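Leucine-rich-repeat protein (Methanosarcina barkeri, PDB 4WNR) binds GDP and a magnesium ion in its Ras-like Roc domain, joined here to a COR-A domain, and as the full-length Roco protein is probably a serine/threonine kinase. Local coordinates at residues Gly34-Leu39 with Gln204-Lys209; Glu41-Leu46 with Phe110-Ser115. All coordinates share one frame; numbering follows the deposited sequence.

Interaction 1. Residues Gly34-Leu39 with Gln204-Lys209; sequences GEKKPL and QIEWAK
L39 and W207 form the packed end of this contact. The CD1 methyl of L39 sits over one face of the indole, 3.9 Å from the centroid of the six-membered ring of W207 and only 2° off the ring normal. This is a CH-pi contact. The second branch also meets the ring, with L39 CD2 3.9 Å from W207 CZ2. CG of L39 lies opposite its own backbone N (chi1 178°), which lets the two methyls lie along the indole. W211 and F252 meet the same indole edge-to-face. L249 and L256 of helix 243-256 also touch it, so the packing joins the Roc strand to COR helices.

The backbones run roughly antiparallel, and P38 and E206 form a non-hydrogen-bonded pair whose side chains diverge. W207 N donates to K37 O at 2.8 Å. L39 N donates to I205 O at 3.3 Å, in the carbonyl plane.

The rest is looser and exposed. On the sheet face away from W207, K36 and E206 cross at about a right angle, and the charges stop short of a salt bridge: K36 NZ is 4.4 Å from E206 OE2. At the far end K37 approaches K209 by its amine, with K37 NZ 4.0 Å from K209 CD, while the two NZ atoms of K37 and K209 stay 5.4 Å apart. K209 CG lies 3.6 Å from E35 O. The chemistry thus implies a join held by apolar packing and two backbone bonds, with the surface lysines probably adding little through their charges.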
loop_
_atom_site.group_PDB
_atom_site.type_symbol
_atom_site.label_atom_id
_atom_site.label_comp_id
_atom_site.label_asym_id
_atom_site.label_seq_id
_atom_site.Cartn_x
_atom_site.Cartn_y
_atom_site.Cartn_z
ATOM N N GLY A 34 -5.610 30.762 7.953
ATOM C CA GLY A 34 -5.372 30.366 6.565
ATOM C C GLY A 34 -6.605 29.802 5.881
ATOM O O GLY A 34 -7.490 29.243 6.532
ATOM N N GLU A 35 -6.656 29.957 4.559
ATOM C CA GLU A 35 -7.741 29.404 3.745
ATOM C C GLU A 35 -7.549 27.895 3.603
ATOM O O GLU A 35 -6.447 27.431 3.300
ATOM C CB GLU A 35 -7.769 30.066 2.361
ATOM C CG GLU A 35 -8.918 29.630 1.453
ATOM C CD GLU A 35 -10.288 30.075 1.940
ATOM O OE1 GLU A 35 -10.370 30.934 2.845
ATOM O OE2 GLU A 35 -11.296 29.564 1.407
ATOM N N LYS A 36 -8.625 27.139 3.813
ATOM C CA LYS A 36 -8.559 25.676 3.836
ATOM C C LYS A 36 -9.265 25.028 2.643
ATOM O O LYS A 36 -10.492 25.074 2.538
ATOM C CB LYS A 36 -9.157 25.142 5.139
ATOM C CG LYS A 36 -8.389 25.557 6.385
ATOM C CD LYS A 36 -9.054 25.053 7.656
ATOM C CE LYS A 36 -8.816 23.567 7.870
ATOM N NZ LYS A 36 -9.446 23.080 9.127
ATOM N N LYS A 37 -8.478 24.424 1.755
ATOM C CA LYS A 37 -9.008 23.653 0.626
ATOM C C LYS A 37 -9.260 22.197 1.037
ATOM O O LYS A 37 -8.649 21.707 1.989
ATOM C CB LYS A 37 -8.043 23.696 -0.566
ATOM C CG LYS A 37 -8.118 24.967 -1.400
ATOM C CD LYS A 37 -7.388 26.130 -0.748
ATOM C CE LYS A 37 -7.339 27.336 -1.674
ATOM N NZ LYS A 37 -6.528 28.451 -1.109
ATOM N N PRO A 38 -10.160 21.500 0.317
ATOM C CA PRO A 38 -10.432 20.093 0.612
ATOM C C PRO A 38 -9.322 19.166 0.109
ATOM O O PRO A 38 -8.642 19.487 -0.871
ATOM C CB PRO A 38 -11.740 19.827 -0.134
ATOM C CG PRO A 38 -11.714 20.774 -1.281
ATOM C CD PRO A 38 -10.982 21.995 -0.804
ATOM N N LEU A 39 -9.157 18.029 0.779
ATOM C CA LEU A 39 -8.095 17.073 0.448
ATOM C C LEU A 39 -8.421 16.310 -0.836
ATOM O O LEU A 39 -7.678 16.385 -1.817
ATOM C CB LEU A 39 -7.870 16.096 1.611
ATOM C CG LEU A 39 -6.827 14.986 1.430
ATOM C CD1 LEU A 39 -5.493 15.528 0.931
ATOM C CD2 LEU A 39 -6.637 14.235 2.737
ATOM N N GLN A 204 -14.355 14.583 2.971
ATOM C CA GLN A 204 -14.915 15.852 3.440
ATOM C C GLN A 204 -13.921 16.665 4.275
ATOM O O GLN A 204 -14.112 17.868 4.463
ATOM C CB GLN A 204 -16.184 15.597 4.262
ATOM C CG GLN A 204 -17.290 14.880 3.499
ATOM C CD GLN A 204 -17.825 15.695 2.332
ATOM O OE1 GLN A 204 -18.209 16.854 2.498
ATOM N NE2 GLN A 204 -17.854 15.093 1.145
ATOM N N ILE A 205 -12.875 16.010 4.777
ATOM C CA ILE A 205 -11.847 16.685 5.577
ATOM C C ILE A 205 -11.052 17.665 4.710
ATOM O O ILE A 205 -10.763 17.386 3.544
ATOM C CB ILE A 205 -10.897 15.673 6.262
ATOM C CG1 ILE A 205 -11.673 14.852 7.302
ATOM C CG2 ILE A 205 -9.724 16.387 6.931
ATOM C CD1 ILE A 205 -10.885 13.721 7.935
ATOM N N GLU A 206 -10.703 18.809 5.299
ATOM C CA GLU A 206 -10.018 19.888 4.583
ATOM C C GLU A 206 -8.722 20.304 5.282
ATOM O O GLU A 206 -8.608 20.233 6.507
ATOM C CB GLU A 206 -10.947 21.094 4.396
ATOM C CG GLU A 206 -11.672 21.551 5.657
ATOM C CD GLU A 206 -12.573 22.751 5.423
ATOM O OE1 GLU A 206 -13.021 22.958 4.273
ATOM O OE2 GLU A 206 -12.844 23.487 6.396
ATOM N N TRP A 207 -7.757 20.743 4.475
ATOM C CA TRP A 207 -6.393 21.030 4.924
ATOM C C TRP A 207 -6.024 22.497 4.748
ATOM O O TRP A 207 -6.620 23.200 3.935
ATOM C CB TRP A 207 -5.406 20.208 4.094
ATOM C CG TRP A 207 -5.197 18.801 4.541
ATOM C CD1 TRP A 207 -5.954 18.085 5.424
ATOM C CD2 TRP A 207 -4.167 17.919 4.087
ATOM N NE1 TRP A 207 -5.444 16.817 5.563
ATOM C CE2 TRP A 207 -4.349 16.689 4.749
ATOM C CE3 TRP A 207 -3.103 18.052 3.187
ATOM C CZ2 TRP A 207 -3.506 15.600 4.543
ATOM C CZ3 TRP A 207 -2.264 16.967 2.982
ATOM C CH2 TRP A 207 -2.472 15.756 3.659
ATOM N N ALA A 208 -5.015 22.937 5.494
ATOM C CA ALA A 208 -4.401 24.246 5.279
ATOM C C ALA A 208 -3.475 24.188 4.067
ATOM O O ALA A 208 -3.097 23.106 3.617
ATOM C CB ALA A 208 -3.627 24.679 6.512
ATOM N N LYS A 209 -3.109 25.355 3.548
ATOM C CA LYS A 209 -2.244 25.443 2.362
ATOM C C LYS A 209 -0.853 24.856 2.609
ATOM O O LYS A 209 -0.267 24.244 1.716
ATOM C CB LYS A 209 -2.108 26.897 1.897
ATOM C CG LYS A 209 -3.391 27.491 1.338
ATOM C CD LYS A 209 -3.276 28.994 1.130
ATOM C CE LYS A 209 -3.376 29.755 2.444
ATOM N NZ LYS A 209 -3.342 31.229 2.242
#

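Interaction 2. Residues Glu41-Leu46 with Phe110-Ser115; sequences EVKVLL and FLSKRS
K43 and S115 mark the closest backbone approach, CA to CA 5.2 Å, where strand 41-46 passes the irregular segment 110-115, and the chains separate toward L45 and L111. K43 carries the polar part of the contact. Its CG is turned opposite the backbone N, and the chain bends at chi3 (73°), which brings the amine to the loop. There K43 NZ gives a hydrogen bond to F110 O at 3.0 Å, tilted 26° from the carbonyl plane. A weak bond also runs from K43 NZ to S112 OG at 2.9 Å. W95 lies against the same lysine in a cation-pi contact.

The hydroxyls form a short chain of hydrogen bonds. S112 OG donates to S115 OG at 3.2 Å, and S115 OG donates to K113 O at 2.9 Å, from above that carbonyl's plane. This chain ties S112 to S115 and K113 within the turn.

The setting is the P-loop NTPase fold of the Roc domain. Strand 36-47 leads into the P-loop, and segment 110-115 leads into strand 116-121, its parallel neighbour. K43 and L45 both bond through their backbones to L116. Just before that pairing a water bridges the two segments: it accepts from K43 N at 2.7 Å and donates to R114 O at 2.9 Å.

L45 supplies the apolar part. Its CB points toward the loop, and L45 CD1 lies 4.3 Å from L111 CD2. The same methyl reaches the backbone of L111 and S112, while CD2 of L45 lies near F110 O. R114 engages helix 243-256 instead, with a salt bridge to D255 and a cation-pi contact with F252.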
loop_
_atom_site.group_PDB
_atom_site.type_symbol
_atom_site.label_atom_id
_atom_site.label_comp_id
_atom_site.label_asym_id
_atom_site.label_seq_id
_atom_site.Cartn_x
_atom_site.Cartn_y
_atom_site.Cartn_z
ATOM N N GLU A 41 -8.342 13.089 -1.690
ATOM C CA GLU A 41 -7.406 12.042 -2.108
ATOM C C GLU A 41 -7.637 10.758 -1.325
ATOM O O GLU A 41 -7.891 10.795 -0.121
ATOM C CB GLU A 41 -5.950 12.486 -1.939
ATOM C CG GLU A 41 -5.276 12.919 -3.232
ATOM C CD GLU A 41 -3.759 12.881 -3.162
ATOM O OE1 GLU A 41 -3.208 12.233 -2.250
ATOM O OE2 GLU A 41 -3.109 13.494 -4.035
ATOM N N VAL A 42 -7.544 9.627 -2.023
ATOM C CA VAL A 42 -7.713 8.308 -1.415
ATOM C C VAL A 42 -6.717 7.332 -2.024
ATOM O O VAL A 42 -6.456 7.372 -3.227
ATOM C CB VAL A 42 -9.129 7.734 -1.650
ATOM C CG1 VAL A 42 -9.385 6.549 -0.728
ATOM C CG2 VAL A 42 -10.198 8.794 -1.443
ATOM N N LYS A 43 -6.168 6.456 -1.187
ATOM C CA LYS A 43 -5.352 5.344 -1.662
ATOM C C LYS A 43 -6.257 4.138 -1.899
ATOM O O LYS A 43 -7.006 3.737 -1.009
ATOM C CB LYS A 43 -4.257 4.993 -0.651
ATOM C CG LYS A 43 -3.274 3.949 -1.162
ATOM C CD LYS A 43 -2.019 3.862 -0.306
ATOM C CE LYS A 43 -2.296 3.203 1.033
ATOM N NZ LYS A 43 -1.074 3.134 1.880
ATOM N N VAL A 44 -6.194 3.580 -3.105
ATOM C CA VAL A 44 -6.968 2.389 -3.454
ATOM C C VAL A 44 -6.021 1.197 -3.554
ATOM O O VAL A 44 -5.054 1.224 -4.317
ATOM C CB VAL A 44 -7.743 2.574 -4.776
ATOM C CG1 VAL A 44 -8.486 1.299 -5.152
ATOM C CG2 VAL A 44 -8.726 3.726 -4.654
ATOM N N LEU A 45 -6.314 0.153 -2.785
ATOM C CA LEU A 45 -5.436 -1.011 -2.678
ATOM C C LEU A 45 -6.030 -2.230 -3.377
ATOM O O LEU A 45 -7.020 -2.798 -2.913
ATOM C CB LEU A 45 -5.179 -1.330 -1.203
ATOM C CG LEU A 45 -4.368 -0.270 -0.447
ATOM C CD1 LEU A 45 -4.663 -0.310 1.043
ATOM C CD2 LEU A 45 -2.878 -0.440 -0.703
ATOM N N LEU A 46 -5.421 -2.620 -4.497
ATOM C CA LEU A 46 -5.792 -3.846 -5.203
ATOM C C LEU A 46 -5.193 -5.030 -4.449
ATOM O O LEU A 46 -3.976 -5.187 -4.404
ATOM C CB LEU A 46 -5.278 -3.830 -6.650
ATOM C CG LEU A 46 -5.999 -2.986 -7.712
ATOM C CD1 LEU A 46 -7.405 -3.508 -7.971
ATOM C CD2 LEU A 46 -6.031 -1.513 -7.335
ATOM N N PHE A 110 2.193 -1.836 3.255
ATOM C CA PHE A 110 1.521 -0.719 2.592
ATOM C C PHE A 110 0.001 -0.709 2.768
ATOM O O PHE A 110 -0.674 0.177 2.245
ATOM C CB PHE A 110 1.885 -0.728 1.108
ATOM C CG PHE A 110 3.342 -1.000 0.852
ATOM C CD1 PHE A 110 4.293 -0.007 1.048
ATOM C CD2 PHE A 110 3.766 -2.255 0.433
ATOM C CE1 PHE A 110 5.635 -0.256 0.820
ATOM C CE2 PHE A 110 5.108 -2.510 0.202
ATOM C CZ PHE A 110 6.044 -1.509 0.396
ATOM N N LEU A 111 -0.535 -1.689 3.493
ATOM C CA LEU A 111 -1.957 -1.700 3.838
ATOM C C LEU A 111 -2.195 -0.710 4.970
ATOM O O LEU A 111 -1.503 -0.753 5.987
ATOM C CB LEU A 111 -2.412 -3.098 4.266
ATOM C CG LEU A 111 -2.120 -4.261 3.313
ATOM C CD1 LEU A 111 -2.783 -5.528 3.832
ATOM C CD2 LEU A 111 -2.577 -3.964 1.892
ATOM N N SER A 112 -3.174 0.174 4.794
ATOM C CA SER A 112 -3.406 1.261 5.741
ATOM C C SER A 112 -4.885 1.582 5.929
ATOM O O SER A 112 -5.729 1.183 5.127
ATOM C CB SER A 112 -2.667 2.515 5.274
ATOM O OG SER A 112 -3.046 2.853 3.951
ATOM N N LYS A 113 -5.176 2.311 7.005
ATOM C CA LYS A 113 -6.532 2.765 7.309
ATOM C C LYS A 113 -6.880 4.002 6.487
ATOM O O LYS A 113 -6.028 4.548 5.780
ATOM C CB LYS A 113 -6.675 3.073 8.803
ATOM C CG LYS A 113 -6.489 1.868 9.710
ATOM C CD LYS A 113 -6.879 2.189 11.147
ATOM C CE LYS A 113 -6.845 0.955 12.037
ATOM N NZ LYS A 113 -5.462 0.461 12.290
ATOM N N ARG A 114 -8.139 4.428 6.581
ATOM C CA ARG A 114 -8.647 5.586 5.836
ATOM C C ARG A 114 -8.309 5.471 4.349
ATOM O O ARG A 114 -7.784 6.404 3.738
ATOM C CB ARG A 114 -8.103 6.890 6.423
ATOM C CG ARG A 114 -8.509 7.120 7.869
ATOM C CD ARG A 114 -8.048 8.476 8.373
ATOM N NE ARG A 114 -6.597 8.539 8.544
ATOM C CZ ARG A 114 -5.931 9.596 9.009
ATOM N NH1 ARG A 114 -6.577 10.706 9.357
ATOM N NH2 ARG A 114 -4.610 9.543 9.129
ATOM N N SER A 115 -8.613 4.305 3.789
ATOM C CA SER A 115 -8.316 3.986 2.394
ATOM C C SER A 115 -9.521 3.276 1.779
ATOM O O SER A 115 -10.588 3.230 2.387
ATOM C CB SER A 115 -7.074 3.093 2.322
ATOM O OG SER A 115 -5.976 3.686 2.996
HETATM O O HOH W 1 -6.075 7.067 1.475
#

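How the interactions relate
Both contacts use strand 36-47. Interaction 1 holds its N-terminal part and interaction 2 its C-terminal half, with centres about 20 Å apart. Their segments adjoin in the sequence, but they make no other touch. Helix 243-256 connects them: F252 meets W207 in interaction 1 and R114 in interaction 2, and L256 meets L39 and E41. Interaction 1 lies near the surface, away from the nucleotide site. Interaction 2 is buried and closer to it. The side chain of L45 is about 9 Å from that of K54, a GDP-binding residue, about 12 Å from the bound GDP and about 13 Å from the magnesium ion. Neither contact touches the ligand.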